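Isoflavone reductase (Medicago sativa, PDB 2GAS) catalyses the NADPH-dependent reduction of 2'-hydroxyformononetin to (3R)-vestitone, a late step in the biosynthesis of the alfalfa phytoalexin medicarpin. Local coordinates at residues E2-I7 and G26-A31; E68-A73 and V93-A98. All coordinates share one frame; numbering follows the deposited sequence.

Contact 1 (E2-I7 and G26-A31)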
loop_
_atom_site.group_PDB
_atom_site.type_symbol
_atom_site.label_atom_id
_atom_site.label_comp_id
_atom_site.label_asym_id
_atom_site.label_seq_id
_atom_site.Cartn_x
_atom_site.Cartn_y
_atom_site.Cartn_z
ATOM N N GLU A 2 22.349 -8.854 2.756
ATOM C CA GLU A 2 22.819 -9.760 1.712
ATOM C C GLU A 2 21.714 -10.042 0.695
ATOM O O GLU A 2 21.988 -10.416 -0.447
ATOM C CB GLU A 2 23.293 -11.085 2.328
ATOM C CG GLU A 2 24.625 -11.012 3.067
ATOM C CD GLU A 2 25.063 -12.359 3.631
ATOM O OE1 GLU A 2 25.005 -13.366 2.893
ATOM O OE2 GLU A 2 25.475 -12.411 4.811
ATOM N N ASN A 3 20.465 -9.857 1.110
ATOM C CA ASN A 3 19.329 -10.116 0.230
ATOM C C ASN A 3 19.254 -9.169 -0.961
ATOM O O ASN A 3 19.239 -7.947 -0.799
ATOM C CB ASN A 3 18.008 -10.022 1.004
ATOM C CG ASN A 3 17.894 -11.060 2.097
ATOM O OD1 ASN A 3 17.929 -12.262 1.834
ATOM N ND2 ASN A 3 17.751 -10.601 3.335
ATOM N N LYS A 4 19.206 -9.746 -2.159
ATOM C CA LYS A 4 19.083 -8.969 -3.384
ATOM C C LYS A 4 17.583 -8.799 -3.585
ATOM O O LYS A 4 16.856 -9.783 -3.691
ATOM C CB LYS A 4 19.706 -9.728 -4.557
ATOM C CG LYS A 4 21.226 -9.857 -4.443
ATOM C CD LYS A 4 21.817 -10.680 -5.579
ATOM C CE LYS A 4 21.357 -12.127 -5.516
ATOM N NZ LYS A 4 22.006 -12.967 -6.565
ATOM N N ILE A 5 17.132 -7.548 -3.625
ATOM C CA ILE A 5 15.712 -7.234 -3.753
ATOM C C ILE A 5 15.318 -6.647 -5.111
ATOM O O ILE A 5 15.873 -5.636 -5.550
ATOM C CB ILE A 5 15.291 -6.238 -2.635
ATOM C CG1 ILE A 5 15.630 -6.831 -1.264
ATOM C CG2 ILE A 5 13.787 -5.928 -2.725
ATOM C CD1 ILE A 5 15.349 -5.904 -0.097
ATOM N N LEU A 6 14.349 -7.288 -5.762
ATOM C CA LEU A 6 13.848 -6.848 -7.060
ATOM C C LEU A 6 12.475 -6.212 -6.883
ATOM O O LEU A 6 11.571 -6.820 -6.304
ATOM C CB LEU A 6 13.718 -8.040 -8.015
ATOM C CG LEU A 6 13.034 -7.751 -9.356
ATOM C CD1 LEU A 6 13.845 -6.731 -10.149
ATOM C CD2 LEU A 6 12.891 -9.050 -10.142
ATOM N N ILE A 7 12.326 -4.997 -7.393
ATOM C CA ILE A 7 11.062 -4.280 -7.297
ATOM C C ILE A 7 10.370 -4.188 -8.649
ATOM O O ILE A 7 10.924 -3.637 -9.605
ATOM C CB ILE A 7 11.265 -2.834 -6.772
ATOM C CG1 ILE A 7 11.873 -2.866 -5.367
ATOM C CG2 ILE A 7 9.938 -2.075 -6.792
ATOM C CD1 ILE A 7 11.102 -3.716 -4.396
ATOM N N GLY A 26 20.723 -0.509 2.405
ATOM C CA GLY A 26 21.978 -1.069 1.932
ATOM C C GLY A 26 21.851 -2.355 1.138
ATOM O O GLY A 26 22.855 -2.990 0.815
ATOM N N ASN A 27 20.623 -2.754 0.816
ATOM C CA ASN A 27 20.420 -3.976 0.046
ATOM C C ASN A 27 20.776 -3.807 -1.416
ATOM O O ASN A 27 20.611 -2.724 -1.979
ATOM C CB ASN A 27 18.953 -4.415 0.054
ATOM C CG ASN A 27 18.487 -4.889 1.396
ATOM O OD1 ASN A 27 18.229 -4.088 2.289
ATOM N ND2 ASN A 27 18.368 -6.201 1.549
ATOM N N PRO A 28 21.297 -4.872 -2.048
ATOM C CA PRO A 28 21.612 -4.742 -3.472
ATOM C C PRO A 28 20.194 -4.577 -4.023
ATOM O O PRO A 28 19.326 -5.416 -3.762
ATOM C CB PRO A 28 22.205 -6.103 -3.818
ATOM C CG PRO A 28 22.897 -6.490 -2.550
ATOM C CD PRO A 28 21.882 -6.105 -1.487
ATOM N N THR A 29 19.954 -3.502 -4.763
ATOM C CA THR A 29 18.617 -3.214 -5.264
ATOM C C THR A 29 18.484 -3.295 -6.774
ATOM O O THR A 29 19.296 -2.732 -7.505
ATOM C CB THR A 29 18.194 -1.820 -4.757
ATOM O OG1 THR A 29 18.390 -1.767 -3.337
ATOM C CG2 THR A 29 16.736 -1.544 -5.062
ATOM N N TYR A 30 17.450 -4.001 -7.226
ATOM C CA TYR A 30 17.179 -4.200 -8.646
ATOM C C TYR A 30 15.777 -3.712 -8.995
ATOM O O TYR A 30 14.859 -3.827 -8.186
ATOM C CB TYR A 30 17.283 -5.690 -8.994
ATOM C CG TYR A 30 18.627 -6.323 -8.707
ATOM C CD1 TYR A 30 19.084 -6.492 -7.399
ATOM C CD2 TYR A 30 19.444 -6.753 -9.749
ATOM C CE1 TYR A 30 20.327 -7.075 -7.138
ATOM C CE2 TYR A 30 20.686 -7.334 -9.501
ATOM C CZ TYR A 30 21.121 -7.490 -8.198
ATOM O OH TYR A 30 22.358 -8.047 -7.959
ATOM N N ALA A 31 15.615 -3.163 -10.195
ATOM C CA ALA A 31 14.309 -2.683 -10.641
ATOM C C ALA A 31 14.020 -3.239 -12.032
ATOM O O ALA A 31 14.863 -3.153 -12.922
ATOM C CB ALA A 31 14.285 -1.155 -10.671
#

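Contact 2 (E68-A73 and V93-A98)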
loop_
_atom_site.group_PDB
_atom_site.type_symbol
_atom_site.label_atom_id
_atom_site.label_comp_id
_atom_site.label_asym_id
_atom_site.label_seq_id
_atom_site.Cartn_x
_atom_site.Cartn_y
_atom_site.Cartn_z
ATOM N N GLU A 68 9.991 -15.110 -20.376
ATOM C CA GLU A 68 11.433 -15.340 -20.448
ATOM C C GLU A 68 12.233 -14.284 -19.703
ATOM O O GLU A 68 13.144 -14.610 -18.943
ATOM C CB GLU A 68 11.905 -15.382 -21.901
ATOM C CG GLU A 68 11.400 -16.573 -22.690
ATOM C CD GLU A 68 11.978 -16.624 -24.094
ATOM O OE1 GLU A 68 11.814 -15.636 -24.841
ATOM O OE2 GLU A 68 12.594 -17.651 -24.448
ATOM N N THR A 69 11.898 -13.018 -19.931
ATOM C CA THR A 69 12.600 -11.924 -19.275
ATOM C C THR A 69 12.330 -11.952 -17.775
ATOM O O THR A 69 13.212 -11.648 -16.978
ATOM C CB THR A 69 12.160 -10.560 -19.833
ATOM O OG1 THR A 69 10.783 -10.333 -19.515
ATOM C CG2 THR A 69 12.337 -10.523 -21.344
ATOM N N LEU A 70 11.107 -12.316 -17.402
ATOM C CA LEU A 70 10.719 -12.388 -15.995
ATOM C C LEU A 70 11.558 -13.414 -15.241
ATOM O O LEU A 70 12.145 -13.106 -14.203
ATOM C CB LEU A 70 9.244 -12.763 -15.869
ATOM C CG LEU A 70 8.278 -11.708 -15.332
ATOM C CD1 LEU A 70 6.910 -12.345 -15.158
ATOM C CD2 LEU A 70 8.780 -11.162 -13.998
ATOM N N VAL A 71 11.604 -14.638 -15.762
ATOM C CA VAL A 71 12.378 -15.698 -15.133
ATOM C C VAL A 71 13.851 -15.310 -15.046
ATOM O O VAL A 71 14.488 -15.505 -14.015
ATOM C CB VAL A 71 12.259 -17.027 -15.915
ATOM C CG1 VAL A 71 13.175 -18.074 -15.306
ATOM C CG2 VAL A 71 10.816 -17.511 -15.908
ATOM N N LYS A 72 14.386 -14.750 -16.128
ATOM C CA LYS A 72 15.789 -14.346 -16.162
ATOM C C LYS A 72 16.126 -13.305 -15.101
ATOM O O LYS A 72 17.193 -13.352 -14.491
ATOM C CB LYS A 72 16.150 -13.793 -17.546
ATOM C CG LYS A 72 17.602 -13.346 -17.667
ATOM C CD LYS A 72 17.899 -12.769 -19.045
ATOM C CE LYS A 72 19.351 -12.315 -19.150
ATOM N NZ LYS A 72 19.691 -11.240 -18.169
ATOM N N ALA A 73 15.208 -12.368 -14.884
ATOM C CA ALA A 73 15.414 -11.317 -13.896
ATOM C C ALA A 73 15.326 -11.883 -12.484
ATOM O O ALA A 73 16.181 -11.616 -11.642
ATOM C CB ALA A 73 14.370 -10.218 -14.080
ATOM N N VAL A 93 -0.378 -13.858 -11.559
ATOM C CA VAL A 93 -0.408 -15.289 -11.856
ATOM C C VAL A 93 0.819 -15.571 -12.710
ATOM O O VAL A 93 1.488 -16.591 -12.551
ATOM C CB VAL A 93 -1.666 -15.674 -12.659
ATOM C CG1 VAL A 93 -1.560 -17.116 -13.138
ATOM C CG2 VAL A 93 -2.901 -15.496 -11.795
ATOM N N LYS A 94 1.108 -14.648 -13.620
ATOM C CA LYS A 94 2.257 -14.776 -14.503
ATOM C C LYS A 94 3.542 -14.639 -13.694
ATOM O O LYS A 94 4.522 -15.339 -13.945
ATOM C CB LYS A 94 2.192 -13.705 -15.595
ATOM C CG LYS A 94 0.930 -13.798 -16.441
ATOM C CD LYS A 94 0.674 -12.522 -17.231
ATOM C CE LYS A 94 -0.591 -12.653 -18.071
ATOM N NZ LYS A 94 -0.939 -11.394 -18.786
ATOM N N ILE A 95 3.538 -13.740 -12.714
ATOM C CA ILE A 95 4.715 -13.550 -11.878
ATOM C C ILE A 95 5.010 -14.801 -11.051
ATOM O O ILE A 95 6.165 -15.207 -10.915
ATOM C CB ILE A 95 4.535 -12.352 -10.920
ATOM C CG1 ILE A 95 4.375 -11.059 -11.725
ATOM C CG2 ILE A 95 5.730 -12.260 -9.983
ATOM C CD1 ILE A 95 5.591 -10.689 -12.532
ATOM N N ILE A 96 3.962 -15.406 -10.498
ATOM C CA ILE A 96 4.109 -16.612 -9.691
ATOM C C ILE A 96 4.641 -17.761 -10.550
ATOM O O ILE A 96 5.470 -18.552 -10.098
ATOM C CB ILE A 96 2.756 -17.010 -9.042
ATOM C CG1 ILE A 96 2.355 -15.958 -8.004
ATOM C CG2 ILE A 96 2.866 -18.374 -8.372
ATOM C CD1 ILE A 96 3.353 -15.816 -6.879
ATOM N N LYS A 97 4.166 -17.843 -11.788
ATOM C CA LYS A 97 4.627 -18.890 -12.695
ATOM C C LYS A 97 6.131 -18.730 -12.897
ATOM O O LYS A 97 6.880 -19.709 -12.850
ATOM C CB LYS A 97 3.909 -18.793 -14.044
ATOM C CG LYS A 97 4.323 -19.867 -15.044
ATOM C CD LYS A 97 3.584 -19.701 -16.364
ATOM C CE LYS A 97 3.956 -20.799 -17.355
ATOM N NZ LYS A 97 5.412 -20.830 -17.663
ATOM N N ALA A 98 6.574 -17.493 -13.110
ATOM C CA ALA A 98 7.993 -17.226 -13.313
ATOM C C ALA A 98 8.802 -17.525 -12.051
ATOM O O ALA A 98 9.915 -18.039 -12.129
ATOM C CB ALA A 98 8.206 -15.769 -13.750
#

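Contact 1 (E2-I7 and G26-A31)
Asn27 reaches across to the backbone of Asn3: its ND2 donates to Asn3 O at 3.1 Å in an almost straight bond, 173° at the hydrogen, with the acceptor lying in the plane of the Asn27 amide. CG stands anti to the carbonyl carbon (chi1 -69°), which swings the amide over to the neighbouring chain. ND2 also donates to Asn203 OD1, and Ile5 CD1 packs 3.5 Å from ND2, covering this polar group with a methyl. A leucine in its place would probably leave both Asn3 O and Asn203 OD1 without this donor.

Further along, the backbone takes over. Ile5 N donates to Pro28 O at 3.1 Å, Ile5 O accepts from Tyr30 N at 2.8 Å, and Ile7 N closes on Tyr30 O at 2.9 Å. Ile5 thus spends both of its backbone groups on this side, whereas Lys4 and Leu6 pair with residues 78-81, at and just before strand 79-82, on the other. Pro28 lacks an N-H, but across this pair of segments it is its carbonyl that bonds, while its ring packs against Asn3 O and Lys4 CG. Thr29 OG1 donates to Asn27 O at 2.8 Å and is also bonded to Ser22 OG, so a hydroxyl fits this buried place beside helix 15-25.

Lys4 suits its partly exposed position by being long: its chain slants across one end of Tyr30, CB near CE1 and CD 3.6 Å from the Tyr30 OH, and bends at chi3 (-66°), while NZ goes on to Gln76 O. Leu6 CD1 packs against Tyr30 CB on the same face.

Parallel strands joined through helix 15-25 form the first beta-alpha-beta unit of a Rossmann fold, whose glycine-rich turn after the first strand, Gly9 to Gly15, probably binds NADP(+).

Contact 2 (E68-A73 and V93-A98)
Two neighbouring helices of the Rossmann-type domain, 67-74 and 92-102, meet where Leu70 and Val71 press on Ile95 and Ala98. The axes of the two segments approach to 9.3 Å and cross at -53°. The side chains that meet are apolar, and no hydrogen bond joins the two segments.

Leu70 has the largest single share of the buried surface, about a third, with Ala98 close behind. The methyl CD1 of Ile95 comes up against the fork of the Leu70 side chain, 3.4 Å from Leu70 CD1 and 3.5 Å from Leu70 CD2, and the two side chains meet at about a right angle. The first of these distances is shorter than usual for two carbons. Leu70 also has an unusual chi1 of -112°, away from the staggered positions, consistent with a side chain fitted into a tight place.

In the Rossmann topology helix 67-74 leads from strand 58-61 to strand 79-82, and helix 92-102 from there to strand 107-109; the two pack side by side against the parallel sheet. Ile95 is turned accordingly, touching Phe108 on strand 107-109, at one edge of the parallel sheet, and Ile64 of a loop besides Leu70.

Ala98 allows the close approach. Its CB sits 3.8 Å from Leu70 CB and equally 3.8 Å from Val71 CG2, and the CA atoms of Val71 and Ala98 are 5.0 Å apart, a spacing that suits a residue with a single methyl. Val71 holds CG2 anti to the carbonyl carbon, with CG1 anti to the backbone N (chi1 175°), and it is CG2 that lies on Ala98. At the margin Lys94 extends away from the contact, and its NZ forms a salt bridge with Asp91.

Contacts 1 and 2 belong to the same Rossmann-type domain, one inside the parallel sheet and the other between helices that pack on it. Their centres are about 17 Å apart and their nearest atoms about 4 Å, without touching. Gln76 connects them: the acceptor for Lys4 of contact 1, it also donates through NE2 to Lys72 O in helix 67-74 of contact 2. Contact 1 borders the probable NADP(+) site, the side chain of Ala31 being about 4 Å from that of Pro10. Contact 2 stands further back: between side chains, Ile95 is about 9 Å from Gly9 and Leu70 about 10 Å from Arg34.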